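Local structure of ABC sugar transporter, periplasmic sugar binding protein (3ROT) at residues Gly204-Leu207 and Arg212-Phe215; Ile192-Leu195 and Ala199-Pro202; Asp93-Asp98 and Asn102-Phe107. The protein probably binds a sugar in the periplasm as the solute-binding component of an ABC transporter. One frame throughout, in Å; residues are numbered along the deposited sequence.

Contact 1. Residues Gly204-Leu207 and Arg212-Phe215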
loop_
_atom_site.group_PDB
_atom_site.type_symbol
_atom_site.label_atom_id
_atom_site.label_comp_id
_atom_site.label_asym_id
_atom_site.label_seq_id
_atom_site.Cartn_x
_atom_site.Cartn_y
_atom_site.Cartn_z
ATOM N N GLY A 204 -11.458 0.741 -5.189
ATOM C CA GLY A 204 -12.281 1.318 -4.134
ATOM C C GLY A 204 -12.213 2.839 -4.029
ATOM O O GLY A 204 -13.160 3.492 -3.577
ATOM N N GLN A 205 -11.089 3.417 -4.428
ATOM C CA GLN A 205 -10.952 4.861 -4.357
ATOM C C GLN A 205 -11.905 5.512 -5.356
ATOM O O GLN A 205 -12.487 6.556 -5.073
ATOM C CB GLN A 205 -9.509 5.270 -4.633
ATOM C CG GLN A 205 -9.231 6.728 -4.354
ATOM C CD GLN A 205 -7.766 7.068 -4.499
ATOM O OE1 GLN A 205 -7.152 6.793 -5.537
ATOM N NE2 GLN A 205 -7.192 7.669 -3.462
HETATM N N MSE A 206 -12.079 4.883 -6.516
HETATM C CA MSE A 206 -12.986 5.410 -7.537
HETATM C C MSE A 206 -14.446 5.222 -7.112
HETATM O O MSE A 206 -15.297 6.079 -7.382
HETATM C CB MSE A 206 -12.747 4.712 -8.882
HETATM C CG MSE A 206 -11.317 4.785 -9.362
HETATM SE SE MSE A 206 -11.135 4.405 -11.275
HETATM C CE MSE A 206 -11.575 2.536 -11.244
ATOM N N LEU A 207 -14.734 4.102 -6.448
ATOM C CA LEU A 207 -16.086 3.815 -5.972
ATOM C C LEU A 207 -16.500 4.818 -4.895
ATOM O O LEU A 207 -17.686 5.087 -4.708
ATOM C CB LEU A 207 -16.169 2.400 -5.390
ATOM C CG LEU A 207 -15.875 1.225 -6.325
ATOM C CD1 LEU A 207 -15.785 -0.047 -5.479
ATOM C CD2 LEU A 207 -16.961 1.103 -7.405
ATOM N N ARG A 212 -14.965 12.302 -9.238
ATOM C CA ARG A 212 -13.548 12.639 -9.387
ATOM C C ARG A 212 -12.811 11.745 -10.379
ATOM O O ARG A 212 -11.898 12.195 -11.071
ATOM C CB ARG A 212 -12.827 12.542 -8.046
ATOM C CG ARG A 212 -13.281 13.531 -7.006
ATOM C CD ARG A 212 -12.420 13.434 -5.772
ATOM N NE ARG A 212 -12.865 14.353 -4.733
ATOM C CZ ARG A 212 -12.265 14.513 -3.556
ATOM N NH1 ARG A 212 -11.176 13.814 -3.248
ATOM N NH2 ARG A 212 -12.766 15.371 -2.682
ATOM N N TYR A 213 -13.200 10.474 -10.434
ATOM C CA TYR A 213 -12.561 9.518 -11.326
ATOM C C TYR A 213 -13.357 9.203 -12.579
ATOM O O TYR A 213 -12.926 8.392 -13.381
ATOM C CB TYR A 213 -12.276 8.221 -10.561
ATOM C CG TYR A 213 -11.245 8.403 -9.477
ATOM C CD1 TYR A 213 -9.890 8.209 -9.737
ATOM C CD2 TYR A 213 -11.613 8.877 -8.223
ATOM C CE1 TYR A 213 -8.929 8.495 -8.774
ATOM C CE2 TYR A 213 -10.664 9.171 -7.259
ATOM C CZ TYR A 213 -9.327 8.986 -7.536
ATOM O OH TYR A 213 -8.387 9.334 -6.584
ATOM N N ASP A 214 -14.502 9.850 -12.763
ATOM C CA ASP A 214 -15.341 9.576 -13.934
ATOM C C ASP A 214 -15.614 8.079 -14.000
ATOM O O ASP A 214 -15.339 7.420 -15.004
ATOM C CB ASP A 214 -14.656 10.026 -15.231
ATOM C CG ASP A 214 -14.563 11.533 -15.347
ATOM O OD1 ASP A 214 -15.623 12.204 -15.302
ATOM O OD2 ASP A 214 -13.430 12.046 -15.482
ATOM N N PHE A 215 -16.138 7.549 -12.905
ATOM C CA PHE A 215 -16.453 6.137 -12.810
ATOM C C PHE A 215 -17.768 6.019 -12.049
ATOM O O PHE A 215 -17.785 5.643 -10.879
ATOM C CB PHE A 215 -15.344 5.405 -12.056
ATOM C CG PHE A 215 -15.350 3.923 -12.266
ATOM C CD1 PHE A 215 -14.836 3.375 -13.434
ATOM C CD2 PHE A 215 -15.884 3.073 -11.304
ATOM C CE1 PHE A 215 -14.853 1.999 -13.645
ATOM C CE2 PHE A 215 -15.906 1.697 -11.505
ATOM C CZ PHE A 215 -15.388 1.161 -12.682
#

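Contact 2. Residues Ile192-Leu195 and Ala199-Pro202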
loop_
_atom_site.group_PDB
_atom_site.type_symbol
_atom_site.label_atom_id
_atom_site.label_comp_id
_atom_site.label_asym_id
_atom_site.label_seq_id
_atom_site.Cartn_x
_atom_site.Cartn_y
_atom_site.Cartn_z
ATOM N N ILE A 192 -17.560 -7.010 -10.811
ATOM C CA ILE A 192 -16.108 -7.001 -10.777
ATOM C C ILE A 192 -15.598 -7.929 -9.684
ATOM O O ILE A 192 -16.067 -7.893 -8.540
ATOM C CB ILE A 192 -15.535 -5.592 -10.542
ATOM C CG1 ILE A 192 -15.933 -4.660 -11.698
ATOM C CG2 ILE A 192 -14.009 -5.668 -10.443
ATOM C CD1 ILE A 192 -15.397 -3.242 -11.580
ATOM N N PHE A 193 -14.653 -8.779 -10.063
ATOM C CA PHE A 193 -14.028 -9.720 -9.147
ATOM C C PHE A 193 -12.571 -9.299 -8.979
ATOM O O PHE A 193 -11.826 -9.274 -9.956
ATOM C CB PHE A 193 -14.028 -11.139 -9.727
ATOM C CG PHE A 193 -15.367 -11.810 -9.737
ATOM C CD1 PHE A 193 -15.789 -12.568 -8.644
ATOM C CD2 PHE A 193 -16.191 -11.723 -10.856
ATOM C CE1 PHE A 193 -17.009 -13.234 -8.667
ATOM C CE2 PHE A 193 -17.416 -12.390 -10.883
ATOM C CZ PHE A 193 -17.821 -13.145 -9.785
ATOM N N CYS A 194 -12.163 -8.977 -7.756
ATOM C CA CYS A 194 -10.767 -8.608 -7.493
ATOM C C CYS A 194 -10.098 -9.834 -6.880
ATOM O O CYS A 194 -10.546 -10.328 -5.841
ATOM C CB CYS A 194 -10.679 -7.450 -6.512
ATOM S SG CYS A 194 -11.403 -5.918 -7.115
ATOM N N LEU A 195 -9.033 -10.315 -7.518
ATOM C CA LEU A 195 -8.335 -11.499 -7.037
ATOM C C LEU A 195 -7.600 -11.291 -5.714
ATOM O O LEU A 195 -7.337 -12.251 -5.002
ATOM C CB LEU A 195 -7.390 -12.038 -8.124
ATOM C CG LEU A 195 -8.135 -12.492 -9.397
ATOM C CD1 LEU A 195 -7.165 -13.051 -10.422
ATOM C CD2 LEU A 195 -9.171 -13.540 -9.029
ATOM N N ALA A 199 -5.892 -5.209 -6.073
ATOM C CA ALA A 199 -6.711 -4.755 -7.187
ATOM C C ALA A 199 -7.843 -3.905 -6.613
ATOM O O ALA A 199 -8.207 -2.869 -7.173
ATOM C CB ALA A 199 -7.293 -5.952 -7.955
ATOM N N LEU A 200 -8.392 -4.342 -5.485
ATOM C CA LEU A 200 -9.496 -3.626 -4.857
ATOM C C LEU A 200 -9.205 -2.205 -4.355
ATOM O O LEU A 200 -10.008 -1.310 -4.590
ATOM C CB LEU A 200 -10.088 -4.457 -3.711
ATOM C CG LEU A 200 -11.350 -3.859 -3.076
ATOM C CD1 LEU A 200 -12.447 -3.710 -4.130
ATOM C CD2 LEU A 200 -11.832 -4.763 -1.944
ATOM N N ASP A 201 -8.081 -1.976 -3.674
ATOM C CA ASP A 201 -7.798 -0.626 -3.159
ATOM C C ASP A 201 -7.943 0.496 -4.187
ATOM O O ASP A 201 -8.736 1.429 -3.992
ATOM C CB ASP A 201 -6.396 -0.532 -2.545
ATOM C CG ASP A 201 -6.249 -1.358 -1.296
ATOM O OD1 ASP A 201 -7.197 -1.388 -0.476
ATOM O OD2 ASP A 201 -5.169 -1.967 -1.129
ATOM N N PRO A 202 -7.158 0.447 -5.282
ATOM C CA PRO A 202 -7.294 1.517 -6.274
ATOM C C PRO A 202 -8.702 1.583 -6.871
ATOM O O PRO A 202 -9.186 2.661 -7.210
ATOM C CB PRO A 202 -6.204 1.189 -7.297
ATOM C CG PRO A 202 -5.994 -0.261 -7.142
ATOM C CD PRO A 202 -6.078 -0.480 -5.660
#

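Contact 3. Residues Asp93-Asp98 and Asn102-Phe107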
loop_
_atom_site.group_PDB
_atom_site.type_symbol
_atom_site.label_atom_id
_atom_site.label_comp_id
_atom_site.label_asym_id
_atom_site.label_seq_id
_atom_site.Cartn_x
_atom_site.Cartn_y
_atom_site.Cartn_z
ATOM N N ASP A 93 -0.246 -20.253 2.204
ATOM C CA ASP A 93 -0.898 -19.340 1.271
ATOM C C ASP A 93 -1.017 -19.863 -0.152
ATOM O O ASP A 93 -2.107 -19.931 -0.694
ATOM C CB ASP A 93 -0.172 -17.992 1.270
ATOM C CG ASP A 93 -0.772 -17.003 0.284
ATOM O OD1 ASP A 93 -1.876 -16.478 0.552
ATOM O OD2 ASP A 93 -0.133 -16.761 -0.757
ATOM N N THR A 94 0.107 -20.223 -0.757
ATOM C CA THR A 94 0.101 -20.729 -2.125
ATOM C C THR A 94 1.001 -21.943 -2.204
ATOM O O THR A 94 2.084 -21.963 -1.610
ATOM C CB THR A 94 0.646 -19.690 -3.136
ATOM O OG1 THR A 94 -0.035 -18.442 -2.967
ATOM C CG2 THR A 94 0.441 -20.190 -4.574
ATOM N N ARG A 95 0.554 -22.950 -2.944
ATOM C CA ARG A 95 1.338 -24.166 -3.097
ATOM C C ARG A 95 1.466 -24.568 -4.560
ATOM O O ARG A 95 0.629 -24.207 -5.386
ATOM C CB ARG A 95 0.696 -25.313 -2.324
ATOM C CG ARG A 95 -0.669 -25.716 -2.837
ATOM C CD ARG A 95 -1.008 -27.097 -2.344
ATOM N NE ARG A 95 -2.442 -27.348 -2.292
ATOM C CZ ARG A 95 -2.984 -28.404 -1.685
ATOM N NH1 ARG A 95 -2.202 -29.300 -1.088
ATOM N NH2 ARG A 95 -4.304 -28.562 -1.658
ATOM N N PRO A 96 2.520 -25.330 -4.894
ATOM C CA PRO A 96 2.770 -25.795 -6.261
ATOM C C PRO A 96 1.843 -26.955 -6.623
ATOM O O PRO A 96 1.249 -27.580 -5.748
ATOM C CB PRO A 96 4.230 -26.223 -6.205
ATOM C CG PRO A 96 4.322 -26.829 -4.835
ATOM C CD PRO A 96 3.569 -25.813 -3.978
ATOM N N LYS A 97 1.729 -27.256 -7.908
ATOM C CA LYS A 97 0.865 -28.354 -8.331
ATOM C C LYS A 97 1.502 -29.732 -8.093
ATOM O O LYS A 97 0.812 -30.695 -7.765
ATOM C CB LYS A 97 0.500 -28.208 -9.816
ATOM C CG LYS A 97 1.663 -28.436 -10.769
ATOM C CD LYS A 97 1.195 -28.638 -12.211
ATOM C CE LYS A 97 0.593 -27.364 -12.803
ATOM N NZ LYS A 97 0.152 -27.540 -14.226
ATOM N N ASP A 98 2.818 -29.821 -8.236
ATOM C CA ASP A 98 3.503 -31.099 -8.072
ATOM C C ASP A 98 4.588 -31.084 -7.007
ATOM O O ASP A 98 5.677 -30.554 -7.224
ATOM C CB ASP A 98 4.088 -31.518 -9.421
ATOM C CG ASP A 98 4.962 -32.752 -9.330
ATOM O OD1 ASP A 98 4.752 -33.591 -8.427
ATOM O OD2 ASP A 98 5.853 -32.888 -10.188
ATOM N N ASN A 102 8.532 -30.181 -6.327
ATOM C CA ASN A 102 8.594 -29.100 -5.345
ATOM C C ASN A 102 8.209 -29.632 -3.970
ATOM O O ASN A 102 7.122 -29.351 -3.463
ATOM C CB ASN A 102 7.641 -27.967 -5.745
ATOM C CG ASN A 102 7.947 -27.410 -7.115
ATOM O OD1 ASN A 102 7.256 -27.706 -8.094
ATOM N ND2 ASN A 102 8.994 -26.606 -7.198
ATOM N N PRO A 103 9.116 -30.390 -3.337
ATOM C CA PRO A 103 8.858 -30.968 -2.017
ATOM C C PRO A 103 8.636 -29.981 -0.878
ATOM O O PRO A 103 9.321 -28.962 -0.765
ATOM C CB PRO A 103 10.085 -31.849 -1.784
ATOM C CG PRO A 103 11.164 -31.084 -2.474
ATOM C CD PRO A 103 10.505 -30.649 -3.758
ATOM N N TYR A 104 7.650 -30.303 -0.048
ATOM C CA TYR A 104 7.299 -29.535 1.139
ATOM C C TYR A 104 6.456 -30.524 1.934
ATOM O O TYR A 104 5.886 -31.450 1.358
ATOM C CB TYR A 104 6.533 -28.242 0.785
ATOM C CG TYR A 104 5.167 -28.418 0.148
ATOM C CD1 TYR A 104 4.041 -28.672 0.929
ATOM C CD2 TYR A 104 5.008 -28.360 -1.236
ATOM C CE1 TYR A 104 2.798 -28.872 0.359
ATOM C CE2 TYR A 104 3.765 -28.560 -1.822
ATOM C CZ TYR A 104 2.664 -28.819 -1.015
ATOM O OH TYR A 104 1.437 -29.054 -1.571
ATOM N N LEU A 105 6.397 -30.357 3.251
ATOM C CA LEU A 105 5.653 -31.294 4.081
ATOM C C LEU A 105 4.141 -31.182 3.947
ATOM O O LEU A 105 3.480 -32.105 3.455
ATOM C CB LEU A 105 6.069 -31.131 5.543
ATOM C CG LEU A 105 7.524 -31.504 5.856
ATOM C CD1 LEU A 105 7.836 -31.120 7.287
ATOM C CD2 LEU A 105 7.755 -33.003 5.644
ATOM N N VAL A 106 3.597 -30.048 4.374
ATOM C CA VAL A 106 2.156 -29.824 4.315
ATOM C C VAL A 106 1.844 -28.404 3.869
ATOM O O VAL A 106 2.734 -27.556 3.791
ATOM C CB VAL A 106 1.507 -30.068 5.686
ATOM C CG1 VAL A 106 1.674 -31.539 6.076
ATOM C CG2 VAL A 106 2.157 -29.166 6.732
ATOM N N PHE A 107 0.571 -28.159 3.587
ATOM C CA PHE A 107 0.112 -26.856 3.129
ATOM C C PHE A 107 -0.999 -26.300 4.012
ATOM O O PHE A 107 -1.998 -26.976 4.270
ATOM C CB PHE A 107 -0.404 -26.973 1.690
ATOM C CG PHE A 107 -1.082 -25.730 1.180
ATOM C CD1 PHE A 107 -0.359 -24.564 0.961
ATOM C CD2 PHE A 107 -2.440 -25.739 0.890
ATOM C CE1 PHE A 107 -0.977 -23.425 0.457
ATOM C CE2 PHE A 107 -3.074 -24.602 0.386
ATOM C CZ PHE A 107 -2.336 -23.442 0.169
#

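Contact 1. Residues Gly204-Leu207 and Arg212-Phe215
Met206 and Leu207, near the end of helix 197-208, pack against Tyr213 and Phe215 in a buried helix-to-turn contact, where the chain leaves the short helix 210-213 on its way to strand 220-224. Met206, present as selenomethionine, fits between two aromatic rings because its chain is long and bends at chi3 (-69°). Its CG lies 3.6 Å from Tyr213 CG, approaching that ring obliquely. Beyond the bend, the terminal methyl CE sits almost over the centre of the Phe215 ring, 4.0 Å from the centroid and 9° off the normal, a CH-pi contact. The selenium accompanies both rings obliquely, as in Met-aromatic contacts. Phe215 also meets Leu207, whose CD2 comes to the ring edge, 4.3 Å from Phe215 CE2.

Between the two aromatics Asp214, with positive phi (54°), ends helix 210-213 in a Schellman motif, and Tyr213 and Phe215 on either side of it both point toward helix 197-208. At the polar margin, Gln205 OE1 is 3.0 Å from Tyr213 OH. This amide is held chiefly by other partners: OE1 bonds to Thr19 of the second subunit and to Gln176, and NE2 to the Pro16 carbonyl of the second subunit. The chemistry is thus divided: the flexible, apolar Met206 chain, with selenium standing in for the natural sulfur, fills the interior against aromatic rings, and an extended glutamine carries the polar side to the subunit interface.

Contact 2. Residues Ile192-Leu195 and Ala199-Pro202
The start of a beta-alpha-beta crossover brings Cys194, at the end of strand 191-194, against Ala199 and Leu200 in the first turns of helix 197-208. Cys194 CB meets Ala199 CB at 4.0 Å, and the small methyl lets the helix backbone come close to the strand. The sulfur reaches further along the helix. The chi1 of Cys194 (-64°) sets SG beside its own backbone N and anti to the carbonyl carbon, from where it touches Leu200 CA at 3.7 Å and Leu200 CD1 at 3.9 Å. Leu200, with CG anti to its backbone N (-174°), passes its branch alongside this sulfur. No hydrogen bond joins the two segments; a compact, weakly polar thiol suits a buried seam of methyl and methylene groups. Further on, Pro202 lacks an N-H to offer the preceding turn, and the helix is kinked there.

Strand 191-194 is central in its parallel sheet, bonded through its backbone to strand 132-137 on one flank and 220-224 on the other. While Cys194 faces helix 197-208, Phe193 packs on helix 143-158, Ile192 reaches Phe183 of helix 172-185, and Pro202 rests on Pro172 and Val175 of that same helix.

Contact 3. Residues Asp93-Asp98 and Asn102-Phe107
Apolar contact with flat groups dominates the meeting of Arg95 and Phe107, within the loop between strands 89-92 and 107-109. Arg95 CG stands over the centre of the Phe107 ring, 3.8 Å from its centroid and 4° off the normal, a CH-pi contact. With chi1 at 64°, CG lies between the backbone N and the carbonyl carbon, and the extended chain then runs across the ring. The guanidinium continues over the rim, its plane 16° from that of the ring, with Arg95 NE 3.6 Å from Phe107 CD2. The ring edge meets backbone, where Phe107 CE1 lies 3.6 Å from Thr94 N. Pro96 supplies a second apolar patch: its CD is 3.5 Å from Tyr104 CE2, and its CG is 3.6 Å from Asn102 CB.

Among polar contacts, a backbone hydrogen bond from Asn102 N to Asp98 O (3.0 Å) closes the turn between the two segments. Thr94 OG1 donates to Asp93 OD2 at 2.8 Å, from above the carboxylate plane. Asp93 OD2 also hydrogen-bonds a glycerol, probably from the crystallisation liquor, though such molecules often mark pockets. Asp98 turns its carboxylate to Thr100, and the Tyr104 ring has Lys99 as a cation-pi partner.

The rigid ring of Pro96 and the aromatic rings of Tyr104 and Phe107 thus give shape to an irregular loop, while the long aliphatic part of Arg95 covers a ring and leaves its charge at the exposed margin.

In the fold
Along the chain the order is contact 3, contact 2, contact 1. Contact 3 belongs to the six-stranded parallel sheet, between its neighbouring strands 89-92 and 107-109; the other two belong to the five-stranded sheet, so the set samples both lobes of a periplasmic binding protein, a family that usually binds its sugar in the cleft between them. Contacts 1 and 2 share helix 197-208, with centres about 13 Å apart: contact 2 seats its beginning on strand 191-194, and contact 1 packs its end. Contacts 2 and 3 lie on opposite sides of the chain's centre, nearest atoms about 9 Å apart, whereas contact 1, its centre about 39 Å from that of contact 3, borders the second subunit.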